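Local structure of single-strand DNA-binding protein (Agrobacterium tumefaciens, 3BTP) at residues E197-A202 with T209-F214; D262-T267 with I272-R277; W323-A328 with S370-L375; V351-Q356 with S381-A386; A483-K488 with P509-Q514. The protein binds single-stranded DNA regardless of its sequence and mediates nuclear uptake of the transferred T-DNA strand. All coordinates share one frame; numbering follows the deposited sequence.

Contact 1. Residues E197-A202 with T209-F214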
# COMPACT_ATOMS: atom_id res chain seq x y z
N GLU A 197 0.43 0.77 -25.08
CA GLU A 197 1.26 -0.32 -25.62
C GLU A 197 1.62 -1.38 -24.59
O GLU A 197 1.68 -2.52 -24.88
CB GLU A 197 2.53 0.19 -26.24
CG GLU A 197 2.52 1.59 -26.66
CD GLU A 197 3.61 1.83 -27.69
OE1 GLU A 197 4.83 1.69 -27.30
OE2 GLU A 197 3.24 2.10 -28.87
N VAL A 198 1.89 -0.98 -23.35
CA VAL A 198 2.08 -1.93 -22.27
C VAL A 198 0.80 -2.74 -22.10
O VAL A 198 0.84 -3.96 -22.03
CB VAL A 198 2.49 -1.19 -21.00
CG1 VAL A 198 2.73 -2.15 -19.87
CG2 VAL A 198 3.77 -0.40 -21.35
N TRP A 199 -0.32 -2.04 -22.06
CA TRP A 199 -1.62 -2.66 -21.79
C TRP A 199 -1.95 -3.70 -22.87
O TRP A 199 -2.28 -4.85 -22.56
CB TRP A 199 -2.65 -1.52 -21.84
CG TRP A 199 -4.07 -1.93 -21.78
CD1 TRP A 199 -4.96 -2.02 -22.83
CD2 TRP A 199 -4.81 -2.26 -20.59
NE1 TRP A 199 -6.17 -2.40 -22.37
CE2 TRP A 199 -6.13 -2.55 -21.00
CE3 TRP A 199 -4.49 -2.28 -19.22
CZ2 TRP A 199 -7.14 -2.85 -20.09
CZ3 TRP A 199 -5.50 -2.63 -18.30
CH2 TRP A 199 -6.80 -2.88 -18.74
N ASN A 200 -1.89 -3.27 -24.14
CA ASN A 200 -2.07 -4.14 -25.34
C ASN A 200 -1.17 -5.36 -25.42
O ASN A 200 -1.62 -6.50 -25.68
CB ASN A 200 -1.96 -3.30 -26.60
CG ASN A 200 -3.22 -2.54 -26.86
OD1 ASN A 200 -3.26 -1.65 -27.70
ND2 ASN A 200 -4.29 -2.91 -26.11
N ARG A 201 0.10 -5.14 -25.15
CA ARG A 201 1.05 -6.26 -25.12
C ARG A 201 0.75 -7.21 -23.94
O ARG A 201 0.84 -8.41 -24.09
CB ARG A 201 2.50 -5.74 -25.08
CG ARG A 201 3.62 -6.80 -24.95
CD ARG A 201 4.86 -6.23 -24.18
NE ARG A 201 5.27 -4.92 -24.71
CZ ARG A 201 5.70 -3.87 -24.01
NH1 ARG A 201 5.86 -3.89 -22.67
NH2 ARG A 201 5.98 -2.75 -24.67
N ALA A 202 0.42 -6.68 -22.77
CA ALA A 202 0.01 -7.53 -21.64
C ALA A 202 -1.28 -8.36 -21.93
O ALA A 202 -1.35 -9.52 -21.60
CB ALA A 202 -0.11 -6.68 -20.32
N THR A 209 -8.90 -11.05 -25.29
CA THR A 209 -9.21 -10.30 -26.53
C THR A 209 -10.14 -9.09 -26.37
O THR A 209 -10.23 -8.26 -27.26
CB THR A 209 -9.80 -11.25 -27.58
OG1 THR A 209 -10.84 -12.03 -26.98
CG2 THR A 209 -8.72 -12.19 -28.14
N GLY A 210 -10.87 -9.01 -25.26
CA GLY A 210 -11.63 -7.82 -24.92
C GLY A 210 -10.80 -6.98 -23.94
O GLY A 210 -10.62 -7.34 -22.77
N THR A 211 -10.29 -5.87 -24.47
CA THR A 211 -9.25 -5.05 -23.88
C THR A 211 -9.72 -3.62 -23.59
O THR A 211 -8.85 -2.74 -23.37
CB THR A 211 -7.98 -4.90 -24.77
OG1 THR A 211 -8.29 -4.12 -25.93
CG2 THR A 211 -7.30 -6.22 -25.14
N ASP A 212 -11.05 -3.39 -23.52
CA ASP A 212 -11.60 -2.08 -23.10
C ASP A 212 -11.07 -1.67 -21.73
O ASP A 212 -10.91 -2.48 -20.88
CB ASP A 212 -13.14 -2.07 -23.11
CG ASP A 212 -13.72 -2.08 -24.55
OD1 ASP A 212 -12.96 -2.03 -25.57
OD2 ASP A 212 -14.95 -2.16 -24.66
N ILE A 213 -10.86 -0.38 -21.55
CA ILE A 213 -10.29 0.20 -20.33
C ILE A 213 -11.38 0.68 -19.37
O ILE A 213 -11.26 0.48 -18.13
CB ILE A 213 -9.30 1.34 -20.67
CG1 ILE A 213 -8.14 0.81 -21.48
CG2 ILE A 213 -8.72 1.86 -19.42
CD1 ILE A 213 -7.51 1.78 -22.46
N PHE A 214 -12.48 1.22 -19.94
CA PHE A 214 -13.68 1.66 -19.18
C PHE A 214 -13.40 2.85 -18.30
O PHE A 214 -13.97 3.00 -17.20
CB PHE A 214 -14.34 0.52 -18.36
CG PHE A 214 -14.67 -0.71 -19.17
CD1 PHE A 214 -15.71 -0.69 -20.10
CD2 PHE A 214 -13.94 -1.90 -18.99
CE1 PHE A 214 -16.01 -1.83 -20.85
CE2 PHE A 214 -14.22 -3.04 -19.73
CZ PHE A 214 -15.26 -3.02 -20.65
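Trp-199 reaches across to the loop and gives its indole N-H to the backbone of Thr-211: Trp-199 NE1 lies 2.9 Å from Thr-211 O, with 158° at the hydrogen. The oxygen sits at the indole edge, almost exactly in its plane, the bond a little bent, while on the carbonyl side the donor is tilted slightly out of the carbonyl plane. The following carbonyl comes to the same rim, Asp-212 O being 3.9 Å from Trp-199 CZ2. Ile-213 adds the apolar part. Running antiparallel to the indole, Ile-213 brings CG1 to 4.2 Å from the centroid of the five-membered ring of Trp-199, an off-centre CH-pi contact. Asn-200 lies roughly perpendicular to Thr-211 and meets it more loosely, with Asn-200 ND2 4.2 Å from Thr-211 OG1.

CB of Trp-199 already points at the loop, and with CG trans to the backbone N (chi1 172°) the indole carries on in that direction; its one polar atom finds a partner although the residue is buried. The loop is fixed in turn by Arg-150, whose NH2 bonds Asp-212 O. Around this core, Phe-166 of helix 162-167 meets Trp-199 edge-to-face and also touches Ile-213, Tyr-152 of strand 149-153 packs on the indole too, and the contact thus ties helix 186-206 to the loop that follows it.

Contact 2. Residues D262-T267 with I272-R277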
# COMPACT_ATOMS: atom_id res chain seq x y z
N ASP A 262 -17.71 -6.39 -0.95
CA ASP A 262 -16.73 -5.94 -0.03
C ASP A 262 -15.53 -6.93 -0.03
O ASP A 262 -14.37 -6.52 0.10
CB ASP A 262 -17.37 -5.98 1.38
CG ASP A 262 -18.70 -5.17 1.50
OD1 ASP A 262 -18.93 -4.25 0.71
OD2 ASP A 262 -19.53 -5.45 2.40
N ILE A 263 -15.83 -8.23 -0.12
CA ILE A 263 -14.90 -9.29 0.27
C ILE A 263 -14.84 -10.23 -0.90
O ILE A 263 -15.85 -10.63 -1.43
CB ILE A 263 -15.33 -10.03 1.54
CG1 ILE A 263 -15.30 -9.11 2.79
CG2 ILE A 263 -14.49 -11.23 1.77
CD1 ILE A 263 -16.10 -9.61 3.97
N LEU A 264 -13.63 -10.57 -1.31
CA LEU A 264 -13.36 -11.67 -2.26
C LEU A 264 -12.47 -12.74 -1.60
O LEU A 264 -11.36 -12.45 -1.19
CB LEU A 264 -12.66 -11.09 -3.52
CG LEU A 264 -12.41 -11.94 -4.81
CD1 LEU A 264 -11.90 -11.00 -5.92
CD2 LEU A 264 -11.40 -13.03 -4.61
N ILE A 265 -12.92 -13.99 -1.57
CA ILE A 265 -12.15 -15.09 -1.03
C ILE A 265 -11.69 -15.91 -2.22
O ILE A 265 -12.47 -16.25 -3.08
CB ILE A 265 -13.07 -16.03 -0.16
CG1 ILE A 265 -13.95 -15.24 0.85
CG2 ILE A 265 -12.29 -17.30 0.45
CD1 ILE A 265 -13.23 -14.60 1.95
N LYS A 266 -10.42 -16.24 -2.29
CA LYS A 266 -9.96 -17.06 -3.39
C LYS A 266 -9.32 -18.31 -2.76
O LYS A 266 -8.24 -18.19 -2.19
CB LYS A 266 -8.94 -16.33 -4.23
CG LYS A 266 -8.47 -17.17 -5.46
CD LYS A 266 -7.81 -16.31 -6.58
CE LYS A 266 -6.43 -15.94 -6.25
NZ LYS A 266 -5.44 -17.03 -5.81
N THR A 267 -9.97 -19.47 -2.89
CA THR A 267 -9.51 -20.69 -2.19
C THR A 267 -8.23 -21.23 -2.85
O THR A 267 -7.88 -20.83 -3.96
CB THR A 267 -10.61 -21.84 -2.26
OG1 THR A 267 -10.55 -22.49 -3.53
CG2 THR A 267 -12.03 -21.34 -2.02
N ILE A 272 -13.64 -18.66 -6.33
CA ILE A 272 -13.92 -17.35 -5.84
C ILE A 272 -15.22 -17.38 -5.06
O ILE A 272 -16.25 -17.90 -5.57
CB ILE A 272 -14.10 -16.38 -7.05
CG1 ILE A 272 -12.87 -16.42 -8.00
CG2 ILE A 272 -14.48 -15.00 -6.58
CD1 ILE A 272 -11.57 -16.15 -7.27
N HIS A 273 -15.21 -16.84 -3.83
CA HIS A 273 -16.46 -16.58 -3.12
C HIS A 273 -16.52 -15.12 -2.77
O HIS A 273 -15.51 -14.50 -2.44
CB HIS A 273 -16.62 -17.49 -1.89
CG HIS A 273 -16.61 -18.95 -2.23
ND1 HIS A 273 -15.45 -19.69 -2.32
CD2 HIS A 273 -17.61 -19.79 -2.60
CE1 HIS A 273 -15.74 -20.92 -2.71
NE2 HIS A 273 -17.05 -21.01 -2.88
N PHE A 274 -17.70 -14.54 -2.86
CA PHE A 274 -17.89 -13.13 -2.65
C PHE A 274 -18.80 -12.94 -1.50
O PHE A 274 -19.69 -13.70 -1.31
CB PHE A 274 -18.56 -12.51 -3.82
CG PHE A 274 -17.64 -12.20 -4.94
CD1 PHE A 274 -16.63 -11.27 -4.79
CD2 PHE A 274 -17.85 -12.77 -6.19
CE1 PHE A 274 -15.82 -10.94 -5.85
CE2 PHE A 274 -17.05 -12.44 -7.24
CZ PHE A 274 -16.03 -11.55 -7.09
N SER A 275 -18.58 -11.86 -0.78
CA SER A 275 -19.33 -11.58 0.42
C SER A 275 -19.54 -10.06 0.63
O SER A 275 -18.67 -9.23 0.28
CB SER A 275 -18.56 -12.18 1.58
OG SER A 275 -19.47 -12.58 2.58
N TYR A 276 -20.72 -9.72 1.17
CA TYR A 276 -21.03 -8.38 1.72
C TYR A 276 -21.14 -8.44 3.27
O TYR A 276 -21.72 -9.35 3.78
CB TYR A 276 -22.37 -7.92 1.21
CG TYR A 276 -22.40 -7.25 -0.11
CD1 TYR A 276 -21.96 -5.91 -0.23
CD2 TYR A 276 -22.92 -7.90 -1.25
CE1 TYR A 276 -22.01 -5.23 -1.47
CE2 TYR A 276 -22.99 -7.22 -2.48
CZ TYR A 276 -22.52 -5.90 -2.58
OH TYR A 276 -22.56 -5.22 -3.78
N ARG A 277 -20.56 -7.47 3.98
CA ARG A 277 -20.86 -7.20 5.36
C ARG A 277 -22.21 -6.47 5.46
O ARG A 277 -22.67 -5.84 4.49
CB ARG A 277 -19.73 -6.36 6.02
CG ARG A 277 -18.51 -7.14 6.61
CD ARG A 277 -17.60 -6.31 7.63
NE ARG A 277 -17.88 -6.45 9.10
CZ ARG A 277 -18.67 -7.39 9.54
NH1 ARG A 277 -19.14 -8.22 8.64
NH2 ARG A 277 -18.93 -7.57 10.82
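Leu-264 can be followed outward against Phe-274, its partner in a non-hydrogen-bonded pair. Leu-264 CB is already 3.9 Å from Phe-274 CE1; Leu-264 CG comes closer, 3.7 Å from the same CE1, and also nears Ile-272 CG2. At the fork the methyls part company: CD1 stays with Phe-274 CE1, while Leu-264 CD2 turns to Ile-272 CD1, 4.1 Å away. The chi1 of -171° swings CG away from the backbone N, which brings Leu-264 alongside the Phe-274 ring, the two running in the same direction.

The backbones are joined at two hydrogen-bonded pairs, Ile-263 with Ser-275 and Ile-265 with His-273; the straightest bond, Ile-265 N to His-273 O, is 2.8 Å at 175°. Asp-262 then lends its side chain to the ladder: Asp-262 OD2 takes Arg-277 N at 2.8 Å, on its anti side, while OD1 forms a salt bridge with Arg-244. Asp-262 and Ile-263 both face Ser-275, so the ladder ends in a classic beta bulge on an antiparallel hairpin, at one margin of a four-stranded sheet.

Contact 3. Residues W323-A328 with S370-L375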
# COMPACT_ATOMS: atom_id res chain seq x y z
N TRP A 323 1.17 -2.89 5.25
CA TRP A 323 1.16 -1.43 5.15
C TRP A 323 0.98 -0.78 6.55
O TRP A 323 1.74 0.14 6.93
CB TRP A 323 0.07 -0.97 4.18
CG TRP A 323 0.01 0.54 4.04
CD1 TRP A 323 -0.76 1.41 4.76
CD2 TRP A 323 0.77 1.34 3.11
NE1 TRP A 323 -0.53 2.69 4.34
CE2 TRP A 323 0.39 2.68 3.33
CE3 TRP A 323 1.67 1.04 2.08
CZ2 TRP A 323 0.89 3.72 2.58
CZ3 TRP A 323 2.22 2.07 1.35
CH2 TRP A 323 1.84 3.41 1.60
N GLU A 324 -0.00 -1.26 7.34
CA GLU A 324 -0.25 -0.76 8.70
C GLU A 324 -0.93 -1.89 9.42
O GLU A 324 -2.01 -2.28 9.00
CB GLU A 324 -1.22 0.47 8.71
CG GLU A 324 -1.58 1.15 10.17
CD GLU A 324 -3.06 1.81 10.28
OE1 GLU A 324 -3.36 2.78 9.51
OE2 GLU A 324 -3.94 1.32 11.12
N ARG A 325 -0.37 -2.37 10.52
CA ARG A 325 -1.03 -3.39 11.32
C ARG A 325 -2.40 -2.93 11.76
O ARG A 325 -2.56 -1.79 12.12
CB ARG A 325 -0.18 -3.75 12.53
CG ARG A 325 0.98 -4.64 12.16
CD ARG A 325 2.06 -3.93 11.19
NE ARG A 325 2.87 -4.91 10.41
CZ ARG A 325 2.61 -6.22 10.41
NH1 ARG A 325 1.55 -6.69 11.08
NH2 ARG A 325 3.37 -7.07 9.72
N GLY A 326 -3.41 -3.80 11.61
CA GLY A 326 -4.81 -3.49 11.89
C GLY A 326 -5.63 -2.82 10.79
O GLY A 326 -6.87 -2.67 10.95
N SER A 327 -4.99 -2.45 9.68
CA SER A 327 -5.68 -1.90 8.45
C SER A 327 -6.73 -2.82 7.85
O SER A 327 -7.72 -2.36 7.29
CB SER A 327 -4.65 -1.79 7.29
OG SER A 327 -3.82 -0.74 7.49
N ALA A 328 -6.42 -4.12 7.83
CA ALA A 328 -7.33 -5.12 7.28
C ALA A 328 -8.61 -5.08 8.10
O ALA A 328 -9.74 -5.09 7.56
CB ALA A 328 -6.66 -6.57 7.28
N SER A 370 10.18 0.69 6.02
CA SER A 370 10.02 -0.50 6.85
C SER A 370 10.66 -1.74 6.20
O SER A 370 10.37 -2.06 5.06
CB SER A 370 8.54 -0.74 7.01
OG SER A 370 8.33 -1.94 7.70
N VAL A 371 11.48 -2.44 6.94
CA VAL A 371 12.09 -3.68 6.47
C VAL A 371 11.12 -4.86 6.21
O VAL A 371 11.26 -5.57 5.23
CB VAL A 371 13.25 -4.11 7.49
CG1 VAL A 371 13.74 -5.52 7.27
CG2 VAL A 371 14.46 -3.05 7.47
N ASP A 372 10.23 -5.11 7.16
CA ASP A 372 9.12 -6.00 7.01
C ASP A 372 8.29 -5.81 5.72
O ASP A 372 8.05 -6.77 4.97
CB ASP A 372 8.22 -5.77 8.22
CG ASP A 372 6.93 -6.57 8.12
OD1 ASP A 372 7.02 -7.81 8.23
OD2 ASP A 372 5.83 -5.95 7.91
N TYR A 373 7.81 -4.59 5.48
CA TYR A 373 7.21 -4.23 4.20
C TYR A 373 8.05 -4.70 2.99
O TYR A 373 7.58 -5.39 2.08
CB TYR A 373 6.96 -2.68 4.15
CG TYR A 373 6.24 -2.23 2.92
CD1 TYR A 373 4.83 -2.27 2.83
CD2 TYR A 373 6.94 -1.82 1.82
CE1 TYR A 373 4.14 -1.86 1.66
CE2 TYR A 373 6.28 -1.44 0.64
CZ TYR A 373 4.90 -1.48 0.56
OH TYR A 373 4.35 -1.05 -0.63
N LEU A 374 9.30 -4.29 2.97
CA LEU A 374 10.18 -4.66 1.91
C LEU A 374 10.37 -6.17 1.73
O LEU A 374 10.22 -6.67 0.61
CB LEU A 374 11.50 -3.93 2.10
CG LEU A 374 12.49 -3.77 0.96
CD1 LEU A 374 11.94 -2.94 -0.25
CD2 LEU A 374 13.79 -3.16 1.55
N LEU A 375 10.69 -6.88 2.79
CA LEU A 375 10.95 -8.30 2.73
C LEU A 375 9.71 -9.16 2.44
O LEU A 375 9.84 -10.22 1.80
CB LEU A 375 11.57 -8.78 4.05
CG LEU A 375 13.11 -8.81 4.13
CD1 LEU A 375 13.84 -7.46 3.79
CD2 LEU A 375 13.52 -9.30 5.48
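Arg-325 and Asp-372 supply the polar half of the contact, a salt bridge made by one bond. NH2 of Arg-325 points at OD2 of Asp-372 over 3.3 Å, and the bond is nearly straight, 177° at the hydrogen. The oxygen lies in the guanidinium plane, but the arginine meets it from above the carboxylate plane, and the two flat groups are turned 45° apart.

The apolar half is buried: Trp-323 flanks Tyr-373, with Tyr-373 CE1 at the indole edge, 3.8 Å from Trp-323 CE3; the phenol OH goes to Tyr-319.

Hydrogen bonds within the turn shape the chain that carries Arg-325. A type II turn runs from Glu-324 to Ser-327, with Gly-326 at positive phi, and Glu-324 O receives both Ser-327 N and, at 2.8 Å, Ser-327 OG. The chain of another protein also packs on Trp-323 and Tyr-373. One charge-assisted bond at an exposed arginine and one buried aromatic edge make a mixed contact, in which the ionic part is probably weakened by solvent.

Contact 4. Residues V351-Q356 with S381-A386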
# COMPACT_ATOMS: atom_id res chain seq x y z
N VAL A 351 14.97 0.84 6.65
CA VAL A 351 16.18 1.03 5.85
C VAL A 351 16.08 2.36 5.11
O VAL A 351 15.00 2.65 4.53
CB VAL A 351 16.49 -0.17 4.86
CG1 VAL A 351 15.41 -0.33 3.75
CG2 VAL A 351 17.86 0.00 4.23
N ASN A 352 17.18 3.15 5.14
CA ASN A 352 17.28 4.35 4.41
C ASN A 352 17.59 4.12 2.91
O ASN A 352 18.64 3.59 2.57
CB ASN A 352 18.37 5.27 5.02
CG ASN A 352 18.26 6.73 4.50
OD1 ASN A 352 17.29 7.12 3.86
ND2 ASN A 352 19.23 7.51 4.82
N MET A 353 16.64 4.49 2.07
CA MET A 353 16.64 4.25 0.63
C MET A 353 16.86 5.57 -0.06
O MET A 353 17.04 5.61 -1.27
CB MET A 353 15.31 3.63 0.18
CG MET A 353 15.08 2.26 0.76
SD MET A 353 13.87 1.00 0.20
CE MET A 353 14.11 0.98 -1.61
N GLY A 354 16.86 6.65 0.73
CA GLY A 354 17.18 7.99 0.29
C GLY A 354 18.66 8.17 0.55
O GLY A 354 19.43 7.24 0.47
N ARG A 355 19.05 9.42 0.83
CA ARG A 355 20.46 9.86 0.90
C ARG A 355 21.31 9.39 -0.32
O ARG A 355 22.18 8.54 -0.13
CB ARG A 355 21.04 9.41 2.25
CG ARG A 355 22.24 10.13 2.75
CD ARG A 355 22.78 9.46 4.00
NE ARG A 355 21.88 9.71 5.15
CZ ARG A 355 22.19 9.58 6.45
NH1 ARG A 355 23.42 9.23 6.83
NH2 ARG A 355 21.26 9.82 7.37
N GLN A 356 21.11 9.98 -1.52
CA GLN A 356 21.75 9.52 -2.85
C GLN A 356 23.13 9.92 -3.68
O GLN A 356 24.14 9.22 -3.44
CB GLN A 356 20.67 8.96 -3.80
CG GLN A 356 19.73 7.86 -3.20
CD GLN A 356 20.27 6.36 -3.11
OE1 GLN A 356 19.50 5.42 -3.23
NE2 GLN A 356 21.58 6.19 -2.89
N SER A 381 13.57 -8.03 -4.54
CA SER A 381 14.27 -6.71 -4.61
C SER A 381 15.82 -6.87 -4.39
O SER A 381 16.24 -7.73 -3.60
CB SER A 381 13.73 -5.79 -3.51
OG SER A 381 14.39 -4.57 -3.52
N PRO A 382 16.65 -6.11 -5.13
CA PRO A 382 18.09 -6.03 -4.71
C PRO A 382 18.32 -5.42 -3.31
O PRO A 382 19.25 -5.86 -2.66
CB PRO A 382 18.76 -5.21 -5.82
CG PRO A 382 17.71 -4.63 -6.61
CD PRO A 382 16.42 -5.38 -6.40
N TRP A 383 17.51 -4.44 -2.84
CA TRP A 383 17.52 -4.03 -1.38
C TRP A 383 17.27 -5.21 -0.45
O TRP A 383 18.11 -5.57 0.37
CB TRP A 383 16.54 -2.89 -1.10
CG TRP A 383 16.99 -1.64 -1.71
CD1 TRP A 383 16.87 -1.31 -3.00
CD2 TRP A 383 17.72 -0.58 -1.08
NE1 TRP A 383 17.46 -0.10 -3.25
CE2 TRP A 383 17.96 0.40 -2.08
CE3 TRP A 383 18.18 -0.34 0.25
CZ2 TRP A 383 18.63 1.62 -1.82
CZ3 TRP A 383 18.86 0.87 0.53
CH2 TRP A 383 19.08 1.83 -0.52
N THR A 384 16.16 -5.89 -0.64
CA THR A 384 15.80 -7.06 0.18
C THR A 384 16.90 -8.09 0.20
O THR A 384 17.22 -8.66 1.22
CB THR A 384 14.55 -7.79 -0.38
OG1 THR A 384 13.41 -6.94 -0.33
CG2 THR A 384 14.23 -9.11 0.38
N GLN A 385 17.44 -8.41 -0.96
CA GLN A 385 18.42 -9.48 -1.01
C GLN A 385 19.76 -9.04 -0.36
O GLN A 385 20.35 -9.80 0.35
CB GLN A 385 18.61 -9.91 -2.46
CG GLN A 385 17.37 -10.52 -3.04
CD GLN A 385 17.58 -11.98 -3.16
OE1 GLN A 385 18.07 -12.59 -2.19
NE2 GLN A 385 17.35 -12.56 -4.36
N ALA A 386 20.22 -7.81 -0.62
CA ALA A 386 21.39 -7.27 0.12
C ALA A 386 21.19 -7.30 1.65
O ALA A 386 22.13 -7.68 2.39
CB ALA A 386 21.75 -5.81 -0.39
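Met-353 sets its terminal methyl over the face of the indole of Trp-383. Met-353 CE stands 3.7 Å from the centroid of the five-membered ring of Trp-383, only 2° off the ring normal, so this CH-pi contact is centred on that ring. The sulfur follows at greater distance above the same ring, Met-353 SD being 4.6 Å from that Trp-383 centroid, which makes a Met-aromatic contact. A bend at the last torsion (chi3 46°) folds CE down onto the ring. At the backbone end, Met-353 CA comes to 3.6 Å from Trp-383 CH2.

Val-351 approaches differently. Val-351 CG2 touches the edge of the six-membered ring, near the ring plane, 3.9 Å from CZ3 of Trp-383. Between the two residues the carbonyl of Asn-352 meets the ring obliquely, Asn-352 O lying 3.4 Å from CZ3 of Trp-383; this oxygen is hydrogen-bonded to NH1 of Arg-395. The indole N-H, NE1, bonds to the backbone of the chain of another protein.

Asn-352 shapes the turn beyond the strand: its OD1 accepts Gly-354 N, an Asx turn, and also bonds Arg-367 N. On the helix, Ser-381 is the N-cap, with a weak bond from Trp-383 N to its OG. In the fold, Trp-383 bridges from helix 382-388 to the end of barrel strand 349-352, while Leu-374 of helix 371-377 packs on both Val-351 and Trp-383.

Contact 5. Residues A483-K488 with P509-Q514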
# COMPACT_ATOMS: atom_id res chain seq x y z
N ALA A 483 15.99 13.80 16.02
CA ALA A 483 17.41 13.40 16.06
C ALA A 483 18.01 13.89 17.35
O ALA A 483 18.18 15.09 17.51
CB ALA A 483 18.23 13.95 14.85
N ASP A 484 18.36 12.95 18.22
CA ASP A 484 18.89 13.27 19.52
C ASP A 484 20.30 13.85 19.50
O ASP A 484 21.06 13.68 18.54
CB ASP A 484 18.85 12.01 20.43
CG ASP A 484 17.45 11.40 20.52
OD1 ASP A 484 16.45 12.15 20.61
OD2 ASP A 484 17.35 10.17 20.46
N ARG A 485 20.63 14.52 20.60
CA ARG A 485 21.89 15.16 20.81
C ARG A 485 22.29 14.82 22.23
O ARG A 485 21.43 14.72 23.10
CB ARG A 485 21.76 16.68 20.59
CG ARG A 485 21.93 17.04 19.21
CD ARG A 485 21.91 18.45 19.03
NE ARG A 485 21.66 18.83 17.65
CZ ARG A 485 22.58 19.04 16.69
NH1 ARG A 485 23.88 18.91 16.89
NH2 ARG A 485 22.17 19.39 15.49
N ASN A 486 23.58 14.63 22.48
CA ASN A 486 24.02 14.37 23.88
C ASN A 486 24.09 15.65 24.78
O ASN A 486 23.64 16.75 24.39
CB ASN A 486 25.32 13.56 23.88
CG ASN A 486 26.49 14.33 23.30
OD1 ASN A 486 26.42 15.54 23.11
ND2 ASN A 486 27.57 13.61 22.99
N GLU A 487 24.65 15.51 25.96
CA GLU A 487 24.86 16.70 26.80
C GLU A 487 25.80 17.80 26.16
O GLU A 487 25.55 19.04 26.35
CB GLU A 487 25.33 16.27 28.17
CG GLU A 487 25.04 17.24 29.30
CD GLU A 487 26.04 17.04 30.46
OE1 GLU A 487 26.48 15.86 30.72
OE2 GLU A 487 26.41 18.07 31.10
N LYS A 488 26.82 17.38 25.37
CA LYS A 488 27.65 18.38 24.61
C LYS A 488 26.94 19.09 23.42
O LYS A 488 27.52 19.98 22.80
CB LYS A 488 29.04 17.85 24.19
CG LYS A 488 29.97 17.29 25.32
CD LYS A 488 31.52 17.39 24.89
CE LYS A 488 32.58 17.01 26.03
NZ LYS A 488 34.10 16.98 25.63
N PRO A 509 16.18 19.96 20.27
CA PRO A 509 17.27 20.72 19.67
C PRO A 509 16.65 21.76 18.72
O PRO A 509 15.54 21.56 18.20
CB PRO A 509 18.08 19.67 18.88
CG PRO A 509 17.58 18.29 19.37
CD PRO A 509 16.22 18.51 19.91
N SER A 510 17.37 22.86 18.52
CA SER A 510 16.86 24.00 17.74
C SER A 510 16.61 23.69 16.25
O SER A 510 15.59 24.12 15.68
CB SER A 510 17.72 25.27 17.98
OG SER A 510 19.12 24.98 17.94
N ASP A 511 17.46 22.86 15.64
CA ASP A 511 17.19 22.38 14.25
C ASP A 511 15.83 21.67 14.15
O ASP A 511 14.99 22.03 13.31
CB ASP A 511 18.37 21.56 13.66
CG ASP A 511 18.70 20.28 14.42
OD1 ASP A 511 17.91 19.84 15.26
OD2 ASP A 511 19.76 19.66 14.15
N ALA A 512 15.57 20.74 15.09
CA ALA A 512 14.29 20.06 15.20
C ALA A 512 13.14 21.02 15.45
O ALA A 512 12.03 20.91 14.87
CB ALA A 512 14.38 19.03 16.29
N ALA A 513 13.41 21.97 16.35
CA ALA A 513 12.40 22.92 16.82
C ALA A 513 11.92 23.82 15.69
O ALA A 513 10.70 23.95 15.52
CB ALA A 513 12.93 23.75 18.00
N GLN A 514 12.83 24.36 14.87
CA GLN A 514 12.39 25.14 13.70
C GLN A 514 11.70 24.40 12.54
O GLN A 514 10.92 25.02 11.81
CB GLN A 514 13.44 26.15 13.20
CG GLN A 514 14.67 25.65 12.45
CD GLN A 514 15.79 26.77 12.38
OE1 GLN A 514 15.72 27.79 13.09
NE2 GLN A 514 16.82 26.54 11.55
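Arg-485 and Pro-509 pass with CA atoms 7.3 Å apart, and Ala-483 and Ala-512 at 7.4 Å, as the end of strand 480-485 runs beside the first turn of helix 510-515. Arg-485 carries the contact. Its chain is extended from CG to NE and passes at a slant over Pro-509, with Arg-485 NE 3.9 Å from Pro-509 CB near the guanidinium plane. At the end Arg-485 NH2 meets Asp-511 OD2 at 2.8 Å in a salt bridge, 152° at the hydrogen. The oxygen lies in the guanidinium plane, 5° out of it, yet the donor comes from above the carboxylate plane; the two groups are turned 44° against each other.

This is strand-to-helix packing on a closed eight-stranded antiparallel barrel, in which strand 480-485 lies between 453-456 and 494-497; the helix comes near the C-terminal end of the modelled chain. Pro-509 occupies the N-cap position of helix 510-515 and lays CG 3.7 Å from Ala-483 O.

OD2 of Asp-511 also pairs with NH1 of Arg-491, so two arginines share one oxygen. NH1 of Arg-485 goes instead to Gly-489 O, so the guanidinium is held by two bonds, which probably limits its rotation.

Contacts 3 and 4 are the pair that touch: their centres are about 16 Å apart, and helix 371-377 of contact 3 packs on helix 382-388 of contact 4, with Leu-375 CD1 3.8 Å from Thr-384 CG2. Both also lie against the chain of another protein. Contact 4 and contact 5 belong to the same barrel, centres about 27 Å apart. Contacts 1 and 2 lie toward the other end of the molecule, about 26 Å apart between centres, and contact 2 comes within about 8 Å of contact 3 at the nearest atoms. Contacts 1 and 5 stand farthest apart, about 54 Å between centres, on opposite sides of the chain's centre.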